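Local coordinates for probable hydrolase (Pseudomonas aeruginosa, PDB 3OM8), which is a probable hydrolase of the alpha/beta-hydrolase fold, perhaps acting as a 3-oxoadipate enol-lactonase, at residues Leu30-Ser35 with Pro48-His53; Arg52-Leu57 with Ala259-Leu264; Leu110-Pro115 with Thr198-Gln203; Thr126-Gly131 with Glu228-Ser233. All blocks are in the same frame, centred on the assembly; numbering follows the deposited sequence.

Interaction 1. Residues Leu30-Ser35 with Pro48-His53; sequences LALSNS and PALTRH
No flat group takes part where Leu30 and Leu32 meet Leu50; the two planar side chains of 48-53, those of Arg52 and His53, lie against their own segment instead. The Arg52 guanidinium turns one face to the backbone of the preceding turn, with Ala49 CA 3.4 Å above its plane and Pro48 O farther off, both displaced toward the rim. The His53 ring has Ala49 O at its edge, in the ring plane.

Across the contact the evidence is of methyl packing alone. Leu50 directs its CB at the strand and forks there: its CD1 lies 4.0 Å from Leu32 CD1, while its CD2 lies 4.1 Å from Leu30 CD2. The two approaches differ. Leu32 and Leu50 reach toward each other tip to tip, whereas Leu30 crosses Leu50 at about a right angle. Different first torsions go with this: Leu30, with CG opposite its backbone N (chi1 168°), offers CD2 to one branch of Leu50, and Leu32, with CG opposite its carbonyl carbon (chi1 -52°), offers CD1 to the other. Together the segments bury 99 Å² between them, and all three touching residues are buried in the assembly.

The contact lies within the beta-alpha-beta unit formed by strand 29-33, helix 47-51 and strand 55-59, the two strands being parallel neighbours in the sheet. Val56 of the second strand touches both Leu32 and Leu50. Helix 253-264 packs alongside, with Leu264 on Leu30 and Leu261 on Leu50, while Leu98 of strand 95-100 flanks Leu32.

Interaction 2. Residues Arg52-Leu57 with Ala259-Leu264; sequences RHFRVL and AVLSFL
Phe54 meets Leu261 and Leu264 in two distinct ways, and the ring plane is the reference that tells them apart. Leu261 arrives at the ring edge: its CD2 lies close to the ring plane, 3.7 Å from Phe54 CE2, and the two side chains slide past each other in opposite directions. Leu264 comes in at a slant, its CB 3.5 Å from Phe54 CZ, while its CD1 is 4.1 Å from both CE2 and CZ of Phe54. One helix residue therefore meets the aromatic tip with more than one carbon.

The same edge also faces a polar atom. Leu264 O lies in the ring plane, 3.9 Å from Phe54 CZ, an arrangement in which the positive rim of an aromatic ring would probably be weakly attracted to a carbonyl oxygen. Phe54 has CG opposite its carbonyl carbon (chi1 -54°), and with chi2 at -82° the ring presents its CE2-CZ rim to the helix.

His53 adds a looser contact: its CD2 is 4.1 Å from Leu261 CD2, the side chains crossing at about a right angle. Leu261 CD2 is thus the methyl that serves both rings. No hydrogen bond links the segments, which bury 194 Å² between them.

In the fold, the contact sets the turn entering strand 55-59 against the C-terminal helix 253-264, whose Ala259 packs on Pro243 of the second subunit. Away from the ring, Phe263 O is hydrogen-bonded to Arg120 NH2 of strand 118-124. Phe54 also rests on Leu30 of strand 29-33 and on Ala266, and Leu261 on Ala49 and Leu50 of helix 47-51.

Interaction 3. Residues Leu110-Pro115 with Thr198-Gln203; sequences LALHAP and TDLRAQ
Van der Waals packing of Leu112 against Leu200 and Gln203 carries the contact. The two methyls of Leu112 divide the work: CD1 lies 4.2 Å from Leu200 CD2, an apolar pair, and 4.0 Å from Gln203 CB, whereas CD2 approaches the backbone, 3.4 Å from Gln203 O. Leu112 and Gln203 cross at about a right angle. The Gln203 chain is extended beyond CG (chi2 168°), which carries its amide past the leucine, with NE2 3.9 Å from Leu112 CD1.

These residues join the end of helix 102-113, the helix that follows the probable nucleophile elbow of an alpha/beta hydrolase, to the loop leading from helix 185-196 back to sheet strand 211-216.

Polar and ionic bonds shape that loop internally. Arg201 grips Asp199 side-on in a salt bridge: NE reaches OD1 and NH2 reaches OD2, the latter at 2.8 Å with an N-H...O angle of 169°. Arg201 N also donates to Asp199 OD1, 3.3 Å away, forming an Asx turn; NE and N come from opposite faces of the carboxylate. A bound MES, probably from the crystallisation liquor, accepts a hydrogen bond from Asp199 N and comes within about 3 Å of the Gln203 side chain at the nearest atoms.

Interaction 4. Residues Thr126-Gly131 with Glu228-Ser233; sequences TSAWLG and ELIAAS
Ile230 lays its longer branch against the chain from Thr126 to Ala128, and its torsions explain how. CG1 stands opposite the carbonyl carbon (chi1 -69°), and chi2 of 173° stretches the branch out fully, so that CD1 is the leading atom. That methyl reaches Thr126 CG2 at 3.9 Å, crossing the threonine at about a right angle, and is equally close to Ser127 C and to Ala128 N. Farther back on the branch, Ile230 CG1 lies 4.2 Å from Ala128 CB.

Thr126 is turned with chi1 at -168°, which leaves CG2 between its own backbone N and carbonyl carbon. The methyl can then meet Ile230, while OG1 is hydrogen-bonded to Ser101 O. Ser101 belongs to a probable nucleophile elbow, so one threonine spans the helix packing and the backbone of that elbow.

Ser233 OG donates back to Leu229 O, four residues earlier, at 2.6 Å, its donor tilted 21° from the carbonyl plane. In the loop, the Trp129 ring has Gly131 N 3.4 Å above one face, offset toward the rim.

The contact sets the loop after strand 118-124 against helix 224-233. Trp129 packs on Tyr218 of the third subunit. Gln108 of helix 102-113 touches Thr126, Ala128 and Ile230, joining the three elements, and Ala231 faces Leu239 of strand 238-242.

From the N terminus, interaction 1 closes first, a short loop from strand 29-33 to helix 47-51. Interaction 2 opens where that one ends, sharing Arg52 and His53, and closes only at the C-terminal helix, so its loop encloses both remaining contacts. The two touch through the sheet, Leu30 N lying 2.7 Å from Arg55 O, a probable hydrogen bond. Interactions 3 and 4 cross, their segments alternating along the chain, and meet where Leu200 N lies 2.8 Å from Ala128 O, another probable hydrogen bond. They tie helices 102-113 and 224-233 to neighbouring loops. The centres of interactions 3 and 4 lie about 22 to 23 Å from those of interactions 1 and 2.

Interaction 1. Residues Leu30-Ser35 with Pro48-His53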
loop_
_atom_site.group_PDB
_atom_site.type_symbol
_atom_site.label_atom_id
_atom_site.label_comp_id
_atom_site.label_asym_id
_atom_site.label_seq_id
_atom_site.Cartn_x
_atom_site.Cartn_y
_atom_site.Cartn_z
ATOM N N LEU B 30 1.221 25.259 4.243
ATOM C CA LEU B 30 0.795 24.087 3.485
ATOM C C LEU B 30 -0.208 24.504 2.409
ATOM O O LEU B 30 -1.280 25.029 2.724
ATOM C CB LEU B 30 0.163 23.044 4.409
ATOM C CG LEU B 30 -0.564 21.908 3.687
ATOM C CD1 LEU B 30 0.389 21.138 2.781
ATOM C CD2 LEU B 30 -1.227 20.977 4.673
ATOM N N ALA B 31 0.147 24.275 1.144
ATOM C CA ALA B 31 -0.720 24.622 0.016
ATOM C C ALA B 31 -1.487 23.408 -0.492
ATOM O O ALA B 31 -0.912 22.339 -0.691
ATOM C CB ALA B 31 0.087 25.254 -1.114
ATOM N N LEU B 32 -2.789 23.583 -0.692
ATOM C CA LEU B 32 -3.654 22.529 -1.215
ATOM C C LEU B 32 -4.078 22.857 -2.639
ATOM O O LEU B 32 -4.402 24.004 -2.940
ATOM C CB LEU B 32 -4.898 22.388 -0.336
ATOM C CG LEU B 32 -4.572 22.235 1.155
ATOM C CD1 LEU B 32 -5.823 21.930 1.957
ATOM C CD2 LEU B 32 -3.553 21.147 1.325
ATOM N N SER B 33 -4.078 21.854 -3.514
ATOM C CA SER B 33 -4.553 22.033 -4.883
ATOM C C SER B 33 -5.642 21.006 -5.204
ATOM O O SER B 33 -5.493 19.823 -4.890
ATOM C CB SER B 33 -3.394 21.941 -5.877
ATOM O OG SER B 33 -3.848 22.094 -7.202
ATOM N N ASN B 34 -6.725 21.469 -5.831
ATOM C CA ASN B 34 -7.971 20.706 -5.909
ATOM C C ASN B 34 -8.070 19.722 -7.074
ATOM O O ASN B 34 -7.251 19.733 -7.982
ATOM C CB ASN B 34 -9.175 21.652 -5.964
ATOM C CG ASN B 34 -9.045 22.827 -5.017
ATOM O OD1 ASN B 34 -8.604 22.682 -3.887
ATOM N ND2 ASN B 34 -9.446 24.006 -5.478
ATOM N N SER B 35 -9.090 18.870 -7.034
ATOM C CA SER B 35 -9.428 18.029 -8.173
ATOM C C SER B 35 -10.048 18.904 -9.258
ATOM O O SER B 35 -10.571 19.987 -8.981
ATOM C CB SER B 35 -10.447 16.967 -7.764
ATOM O OG SER B 35 -11.007 16.305 -8.894
ATOM N N PRO B 48 -9.801 21.932 10.270
ATOM C CA PRO B 48 -9.502 21.939 11.709
ATOM C C PRO B 48 -8.218 21.175 12.052
ATOM O O PRO B 48 -7.355 21.726 12.739
ATOM C CB PRO B 48 -10.730 21.267 12.325
ATOM C CG PRO B 48 -11.849 21.639 11.342
ATOM C CD PRO B 48 -11.201 21.554 9.988
ATOM N N ALA B 49 -8.081 19.946 11.564
ATOM C CA ALA B 49 -6.871 19.171 11.839
ATOM C C ALA B 49 -5.632 19.773 11.167
ATOM O O ALA B 49 -4.549 19.807 11.755
ATOM C CB ALA B 49 -7.049 17.713 11.431
ATOM N N LEU B 50 -5.782 20.251 9.939
ATOM C CA LEU B 50 -4.635 20.794 9.220
ATOM C C LEU B 50 -4.113 22.082 9.848
ATOM O O LEU B 50 -2.905 22.273 9.961
ATOM C CB LEU B 50 -4.962 21.016 7.740
ATOM C CG LEU B 50 -5.102 19.751 6.895
ATOM C CD1 LEU B 50 -5.372 20.108 5.462
ATOM C CD2 LEU B 50 -3.837 18.914 6.996
ATOM N N THR B 51 -5.025 22.955 10.267
ATOM C CA THR B 51 -4.642 24.283 10.748
ATOM C C THR B 51 -4.121 24.262 12.167
ATOM O O THR B 51 -3.672 25.290 12.679
ATOM C CB THR B 51 -5.804 25.308 10.679
ATOM O OG1 THR B 51 -6.899 24.871 11.495
ATOM C CG2 THR B 51 -6.270 25.519 9.225
ATOM N N ARG B 52 -4.197 23.099 12.808
ATOM C CA ARG B 52 -3.598 22.923 14.133
ATOM C C ARG B 52 -2.091 23.073 14.042
ATOM O O ARG B 52 -1.457 23.540 14.974
ATOM C CB ARG B 52 -3.939 21.554 14.724
ATOM C CG ARG B 52 -5.221 21.522 15.542
ATOM C CD ARG B 52 -5.286 20.275 16.442
ATOM N NE ARG B 52 -6.498 19.494 16.193
ATOM C CZ ARG B 52 -6.552 18.389 15.448
ATOM N NH1 ARG B 52 -7.713 17.765 15.281
ATOM N NH2 ARG B 52 -5.453 17.902 14.871
ATOM N N HIS B 53 -1.533 22.692 12.897
ATOM C CA HIS B 53 -0.087 22.652 12.705
ATOM C C HIS B 53 0.435 23.558 11.572
ATOM O O HIS B 53 1.591 23.984 11.588
ATOM C CB HIS B 53 0.328 21.213 12.449
ATOM C CG HIS B 53 -0.216 20.247 13.457
ATOM N ND1 HIS B 53 0.475 19.891 14.597
ATOM C CD2 HIS B 53 -1.388 19.570 13.500
ATOM C CE1 HIS B 53 -0.247 19.031 15.294
ATOM N NE2 HIS B 53 -1.381 18.820 14.651
#

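Interaction 2. Residues Arg52-Leu57 with Ala259-Leu264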
loop_
_atom_site.group_PDB
_atom_site.type_symbol
_atom_site.label_atom_id
_atom_site.label_comp_id
_atom_site.label_asym_id
_atom_site.label_seq_id
_atom_site.Cartn_x
_atom_site.Cartn_y
_atom_site.Cartn_z
ATOM N N ARG B 52 -4.197 23.099 12.808
ATOM C CA ARG B 52 -3.598 22.923 14.133
ATOM C C ARG B 52 -2.091 23.073 14.042
ATOM O O ARG B 52 -1.457 23.540 14.974
ATOM C CB ARG B 52 -3.939 21.554 14.724
ATOM C CG ARG B 52 -5.221 21.522 15.542
ATOM C CD ARG B 52 -5.286 20.275 16.442
ATOM N NE ARG B 52 -6.498 19.494 16.193
ATOM C CZ ARG B 52 -6.552 18.389 15.448
ATOM N NH1 ARG B 52 -7.713 17.765 15.281
ATOM N NH2 ARG B 52 -5.453 17.902 14.871
ATOM N N HIS B 53 -1.533 22.692 12.897
ATOM C CA HIS B 53 -0.087 22.652 12.705
ATOM C C HIS B 53 0.435 23.558 11.572
ATOM O O HIS B 53 1.591 23.984 11.588
ATOM C CB HIS B 53 0.328 21.213 12.449
ATOM C CG HIS B 53 -0.216 20.247 13.457
ATOM N ND1 HIS B 53 0.475 19.891 14.597
ATOM C CD2 HIS B 53 -1.388 19.570 13.500
ATOM C CE1 HIS B 53 -0.247 19.031 15.294
ATOM N NE2 HIS B 53 -1.381 18.820 14.651
ATOM N N PHE B 54 -0.407 23.854 10.588
ATOM C CA PHE B 54 0.066 24.603 9.425
ATOM C C PHE B 54 -0.825 25.777 9.068
ATOM O O PHE B 54 -2.009 25.788 9.396
ATOM C CB PHE B 54 0.178 23.679 8.210
ATOM C CG PHE B 54 1.010 22.455 8.453
ATOM C CD1 PHE B 54 2.392 22.515 8.371
ATOM C CD2 PHE B 54 0.411 21.243 8.771
ATOM C CE1 PHE B 54 3.169 21.389 8.610
ATOM C CE2 PHE B 54 1.176 20.111 9.006
ATOM C CZ PHE B 54 2.559 20.183 8.927
ATOM N N ARG B 55 -0.227 26.781 8.432
ATOM C CA ARG B 55 -0.995 27.806 7.749
ATOM C C ARG B 55 -1.393 27.203 6.417
ATOM O O ARG B 55 -0.533 26.818 5.625
ATOM C CB ARG B 55 -0.140 29.044 7.516
ATOM C CG ARG B 55 -0.927 30.284 7.164
ATOM C CD ARG B 55 0.010 31.410 6.827
ATOM N NE ARG B 55 -0.674 32.698 6.817
ATOM C CZ ARG B 55 -0.158 33.802 6.293
ATOM N NH1 ARG B 55 -0.840 34.937 6.331
ATOM N NH2 ARG B 55 1.042 33.762 5.728
ATOM N N VAL B 56 -2.697 27.102 6.178
ATOM C CA VAL B 56 -3.191 26.443 4.968
ATOM C C VAL B 56 -3.581 27.419 3.850
ATOM O O VAL B 56 -4.517 28.210 3.992
ATOM C CB VAL B 56 -4.378 25.512 5.289
ATOM C CG1 VAL B 56 -4.906 24.845 4.024
ATOM C CG2 VAL B 56 -3.952 24.465 6.302
ATOM N N LEU B 57 -2.847 27.358 2.743
ATOM C CA LEU B 57 -3.191 28.112 1.543
ATOM C C LEU B 57 -4.070 27.260 0.646
ATOM O O LEU B 57 -3.664 26.173 0.241
ATOM C CB LEU B 57 -1.936 28.508 0.767
ATOM C CG LEU B 57 -2.179 29.034 -0.659
ATOM C CD1 LEU B 57 -2.757 30.431 -0.616
ATOM C CD2 LEU B 57 -0.885 29.031 -1.452
ATOM N N ALA B 259 -2.509 10.310 7.810
ATOM C CA ALA B 259 -1.434 10.017 6.873
ATOM C C ALA B 259 -0.665 11.274 6.521
ATOM O O ALA B 259 0.567 11.274 6.531
ATOM C CB ALA B 259 -1.986 9.379 5.618
ATOM N N VAL B 260 -1.398 12.342 6.209
ATOM C CA VAL B 260 -0.789 13.625 5.837
ATOM C C VAL B 260 -0.011 14.245 7.000
ATOM O O VAL B 260 1.160 14.586 6.861
ATOM C CB VAL B 260 -1.862 14.655 5.332
ATOM C CG1 VAL B 260 -1.276 16.044 5.228
ATOM C CG2 VAL B 260 -2.448 14.214 3.998
ATOM N N LEU B 261 -0.674 14.390 8.144
ATOM C CA LEU B 261 -0.083 15.045 9.308
ATOM C C LEU B 261 1.166 14.332 9.836
ATOM O O LEU B 261 2.128 14.977 10.269
ATOM C CB LEU B 261 -1.128 15.208 10.421
ATOM C CG LEU B 261 -2.144 16.306 10.091
ATOM C CD1 LEU B 261 -3.235 16.433 11.147
ATOM C CD2 LEU B 261 -1.425 17.635 9.912
ATOM N N SER B 262 1.158 13.006 9.793
ATOM C CA SER B 262 2.289 12.247 10.322
ATOM C C SER B 262 3.477 12.407 9.392
ATOM O O SER B 262 4.624 12.539 9.842
ATOM C CB SER B 262 1.929 10.772 10.480
ATOM O OG SER B 262 0.942 10.613 11.483
ATOM N N PHE B 263 3.186 12.399 8.092
ATOM C CA PHE B 263 4.205 12.590 7.071
ATOM C C PHE B 263 4.848 13.974 7.164
ATOM O O PHE B 263 6.060 14.113 7.015
ATOM C CB PHE B 263 3.608 12.385 5.674
ATOM C CG PHE B 263 4.550 12.737 4.561
ATOM C CD1 PHE B 263 5.685 11.973 4.326
ATOM C CD2 PHE B 263 4.305 13.833 3.751
ATOM C CE1 PHE B 263 6.560 12.294 3.299
ATOM C CE2 PHE B 263 5.168 14.161 2.710
ATOM C CZ PHE B 263 6.296 13.397 2.482
ATOM N N LEU B 264 4.039 14.995 7.418
ATOM C CA LEU B 264 4.531 16.375 7.394
ATOM C C LEU B 264 5.194 16.797 8.705
ATOM O O LEU B 264 5.768 17.884 8.805
ATOM C CB LEU B 264 3.400 17.343 7.039
ATOM C CG LEU B 264 2.847 17.238 5.613
ATOM C CD1 LEU B 264 1.695 18.207 5.440
ATOM C CD2 LEU B 264 3.936 17.505 4.575
#

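Interaction 3. Residues Leu110-Pro115 with Thr198-Gln203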
loop_
_atom_site.group_PDB
_atom_site.type_symbol
_atom_site.label_atom_id
_atom_site.label_comp_id
_atom_site.label_asym_id
_atom_site.label_seq_id
_atom_site.Cartn_x
_atom_site.Cartn_y
_atom_site.Cartn_z
ATOM N N LEU B 110 5.525 20.893 -10.051
ATOM C CA LEU B 110 6.266 21.797 -9.184
ATOM C C LEU B 110 7.553 21.133 -8.678
ATOM O O LEU B 110 8.605 21.768 -8.611
ATOM C CB LEU B 110 5.402 22.262 -8.016
ATOM C CG LEU B 110 4.218 23.129 -8.425
ATOM C CD1 LEU B 110 3.178 23.214 -7.316
ATOM C CD2 LEU B 110 4.708 24.511 -8.824
ATOM N N ALA B 111 7.475 19.850 -8.341
ATOM C CA ALA B 111 8.642 19.142 -7.824
ATOM C C ALA B 111 9.697 19.013 -8.911
ATOM O O ALA B 111 10.892 18.997 -8.630
ATOM C CB ALA B 111 8.253 17.774 -7.296
ATOM N N LEU B 112 9.252 18.929 -10.157
ATOM C CA LEU B 112 10.181 18.800 -11.275
ATOM C C LEU B 112 10.778 20.135 -11.712
ATOM O O LEU B 112 11.950 20.206 -12.071
ATOM C CB LEU B 112 9.504 18.111 -12.461
ATOM C CG LEU B 112 9.273 16.606 -12.311
ATOM C CD1 LEU B 112 8.302 16.106 -13.362
ATOM C CD2 LEU B 112 10.595 15.859 -12.397
ATOM N N HIS B 113 9.984 21.198 -11.663
ATOM C CA HIS B 113 10.388 22.449 -12.297
ATOM C C HIS B 113 10.686 23.581 -11.323
ATOM O O HIS B 113 11.386 24.539 -11.669
ATOM C CB HIS B 113 9.352 22.869 -13.350
ATOM C CG HIS B 113 9.231 21.896 -14.478
ATOM N ND1 HIS B 113 8.230 20.952 -14.543
ATOM C CD2 HIS B 113 10.010 21.692 -15.565
ATOM C CE1 HIS B 113 8.389 20.217 -15.629
ATOM N NE2 HIS B 113 9.461 20.647 -16.268
ATOM N N ALA B 114 10.164 23.468 -10.109
ATOM C CA ALA B 114 10.429 24.464 -9.077
ATOM C C ALA B 114 10.658 23.821 -7.696
ATOM O O ALA B 114 10.050 24.231 -6.700
ATOM C CB ALA B 114 9.300 25.471 -9.027
ATOM N N PRO B 115 11.553 22.819 -7.634
ATOM C CA PRO B 115 11.745 22.033 -6.409
ATOM C C PRO B 115 12.088 22.925 -5.222
ATOM O O PRO B 115 11.636 22.667 -4.112
ATOM C CB PRO B 115 12.934 21.124 -6.748
ATOM C CG PRO B 115 13.598 21.754 -7.924
ATOM C CD PRO B 115 12.513 22.449 -8.688
ATOM N N THR B 198 -0.000 15.311 -20.652
ATOM C CA THR B 198 0.896 14.955 -19.563
ATOM C C THR B 198 1.384 13.509 -19.574
ATOM O O THR B 198 0.583 12.574 -19.539
ATOM C CB THR B 198 0.229 15.222 -18.214
ATOM O OG1 THR B 198 0.039 16.632 -18.058
ATOM C CG2 THR B 198 1.096 14.689 -17.080
ATOM N N ASP B 199 2.702 13.335 -19.621
ATOM C CA ASP B 199 3.312 12.050 -19.285
ATOM C C ASP B 199 4.610 12.254 -18.496
ATOM O O ASP B 199 5.672 12.448 -19.078
ATOM C CB ASP B 199 3.571 11.198 -20.531
ATOM C CG ASP B 199 4.037 9.785 -20.179
ATOM O OD1 ASP B 199 4.126 9.468 -18.977
ATOM O OD2 ASP B 199 4.304 8.985 -21.096
ATOM N N LEU B 200 4.522 12.206 -17.170
ATOM C CA LEU B 200 5.683 12.472 -16.327
ATOM C C LEU B 200 6.478 11.217 -15.952
ATOM O O LEU B 200 7.530 11.317 -15.329
ATOM C CB LEU B 200 5.265 13.239 -15.066
ATOM C CG LEU B 200 4.527 14.543 -15.361
ATOM C CD1 LEU B 200 4.182 15.285 -14.088
ATOM C CD2 LEU B 200 5.370 15.427 -16.295
ATOM N N ARG B 201 5.985 10.045 -16.343
ATOM C CA ARG B 201 6.551 8.772 -15.872
ATOM C C ARG B 201 8.086 8.701 -15.930
ATOM O O ARG B 201 8.733 8.344 -14.953
ATOM C CB ARG B 201 5.927 7.584 -16.616
ATOM C CG ARG B 201 4.429 7.372 -16.354
ATOM C CD ARG B 201 3.847 6.281 -17.255
ATOM N NE ARG B 201 3.893 6.668 -18.664
ATOM C CZ ARG B 201 3.645 5.846 -19.680
ATOM N NH1 ARG B 201 3.336 4.575 -19.453
ATOM N NH2 ARG B 201 3.713 6.295 -20.932
ATOM N N ALA B 202 8.666 9.057 -17.066
ATOM C CA ALA B 202 10.109 8.940 -17.256
ATOM C C ALA B 202 10.910 10.004 -16.499
ATOM O O ALA B 202 12.141 9.944 -16.444
ATOM C CB ALA B 202 10.443 8.986 -18.747
ATOM N N GLN B 203 10.211 10.971 -15.914
ATOM C CA GLN B 203 10.860 12.099 -15.263
ATOM C C GLN B 203 10.820 11.993 -13.744
ATOM O O GLN B 203 11.585 12.668 -13.052
ATOM C CB GLN B 203 10.188 13.406 -15.678
ATOM C CG GLN B 203 10.220 13.690 -17.179
ATOM C CD GLN B 203 9.305 14.833 -17.571
ATOM O OE1 GLN B 203 8.339 14.642 -18.310
ATOM N NE2 GLN B 203 9.601 16.029 -17.074
#

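Interaction 4. Residues Thr126-Gly131 with Glu228-Ser233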
loop_
_atom_site.group_PDB
_atom_site.type_symbol
_atom_site.label_atom_id
_atom_site.label_comp_id
_atom_site.label_asym_id
_atom_site.label_seq_id
_atom_site.Cartn_x
_atom_site.Cartn_y
_atom_site.Cartn_z
ATOM N N THR B 126 -3.837 10.431 -7.637
ATOM C CA THR B 126 -3.302 11.115 -8.792
ATOM C C THR B 126 -2.536 10.154 -9.686
ATOM O O THR B 126 -2.567 8.936 -9.488
ATOM C CB THR B 126 -2.394 12.292 -8.389
ATOM O OG1 THR B 126 -2.119 13.100 -9.544
ATOM C CG2 THR B 126 -1.084 11.781 -7.801
ATOM N N SER B 127 -1.844 10.713 -10.668
ATOM C CA SER B 127 -1.191 9.905 -11.675
ATOM C C SER B 127 -0.135 10.713 -12.407
ATOM O O SER B 127 -0.175 11.943 -12.418
ATOM C CB SER B 127 -2.235 9.377 -12.657
ATOM O OG SER B 127 -1.627 8.888 -13.833
ATOM N N ALA B 128 0.814 10.011 -13.014
ATOM C CA ALA B 128 1.840 10.647 -13.825
ATOM C C ALA B 128 1.506 10.552 -15.310
ATOM O O ALA B 128 2.196 11.133 -16.143
ATOM C CB ALA B 128 3.190 10.022 -13.553
ATOM N N TRP B 129 0.451 9.816 -15.641
ATOM C CA TRP B 129 0.075 9.631 -17.039
ATOM C C TRP B 129 -1.298 9.000 -17.165
ATOM O O TRP B 129 -1.506 7.861 -16.752
ATOM C CB TRP B 129 1.112 8.788 -17.782
ATOM C CG TRP B 129 0.681 8.373 -19.168
ATOM C CD1 TRP B 129 0.632 9.159 -20.286
ATOM C CD2 TRP B 129 0.251 7.065 -19.576
ATOM N NE1 TRP B 129 0.199 8.420 -21.360
ATOM C CE2 TRP B 129 -0.040 7.132 -20.951
ATOM C CE3 TRP B 129 0.089 5.844 -18.911
ATOM C CZ2 TRP B 129 -0.489 6.026 -21.675
ATOM C CZ3 TRP B 129 -0.354 4.746 -19.629
ATOM C CH2 TRP B 129 -0.641 4.847 -20.996
ATOM N N LEU B 130 -2.228 9.751 -17.752
ATOM C CA LEU B 130 -3.613 9.316 -17.861
ATOM C C LEU B 130 -4.050 9.036 -19.304
ATOM O O LEU B 130 -5.241 9.029 -19.603
ATOM C CB LEU B 130 -4.538 10.338 -17.189
ATOM C CG LEU B 130 -4.347 10.434 -15.669
ATOM C CD1 LEU B 130 -5.089 11.622 -15.074
ATOM C CD2 LEU B 130 -4.809 9.154 -15.014
ATOM N N GLY B 131 -3.081 8.796 -20.188
ATOM C CA GLY B 131 -3.362 8.440 -21.571
ATOM C C GLY B 131 -4.094 7.115 -21.689
ATOM O O GLY B 131 -4.356 6.459 -20.674
ATOM N N GLU B 228 0.983 3.754 -7.292
ATOM C CA GLU B 228 2.054 2.810 -6.946
ATOM C C GLU B 228 3.247 3.065 -7.846
ATOM O O GLU B 228 4.385 3.012 -7.395
ATOM C CB GLU B 228 1.604 1.357 -7.087
ATOM C CG GLU B 228 0.470 0.980 -6.161
ATOM C CD GLU B 228 -0.126 -0.376 -6.487
ATOM O OE1 GLU B 228 -1.057 -0.802 -5.771
ATOM O OE2 GLU B 228 0.333 -1.015 -7.457
ATOM N N LEU B 229 2.978 3.351 -9.119
ATOM C CA LEU B 229 4.049 3.610 -10.071
ATOM C C LEU B 229 4.813 4.862 -9.670
ATOM O O LEU B 229 6.026 4.929 -9.828
ATOM C CB LEU B 229 3.501 3.766 -11.489
ATOM C CG LEU B 229 4.541 4.177 -12.540
ATOM C CD1 LEU B 229 5.635 3.112 -12.618
ATOM C CD2 LEU B 229 3.913 4.425 -13.928
ATOM N N ILE B 230 4.095 5.858 -9.157
ATOM C CA ILE B 230 4.728 7.078 -8.675
ATOM C C ILE B 230 5.610 6.816 -7.451
ATOM O O ILE B 230 6.776 7.209 -7.431
ATOM C CB ILE B 230 3.695 8.152 -8.315
ATOM C CG1 ILE B 230 3.000 8.677 -9.581
ATOM C CG2 ILE B 230 4.370 9.295 -7.578
ATOM C CD1 ILE B 230 1.848 9.607 -9.296
ATOM N N ALA B 231 5.046 6.167 -6.430
ATOM C CA ALA B 231 5.792 5.850 -5.215
ATOM C C ALA B 231 7.035 5.046 -5.565
ATOM O O ALA B 231 8.122 5.339 -5.081
ATOM C CB ALA B 231 4.915 5.085 -4.204
ATOM N N ALA B 232 6.864 4.048 -6.429
ATOM C CA ALA B 232 7.958 3.171 -6.842
ATOM C C ALA B 232 9.051 3.899 -7.622
ATOM O O ALA B 232 10.171 3.405 -7.745
ATOM C CB ALA B 232 7.416 2.016 -7.669
ATOM N N SER B 233 8.732 5.076 -8.135
ATOM C CA SER B 233 9.640 5.769 -9.043
ATOM C C SER B 233 10.444 6.864 -8.352
ATOM O O SER B 233 11.532 7.213 -8.795
ATOM C CB SER B 233 8.862 6.364 -10.228
ATOM O OG SER B 233 8.276 5.351 -11.027
#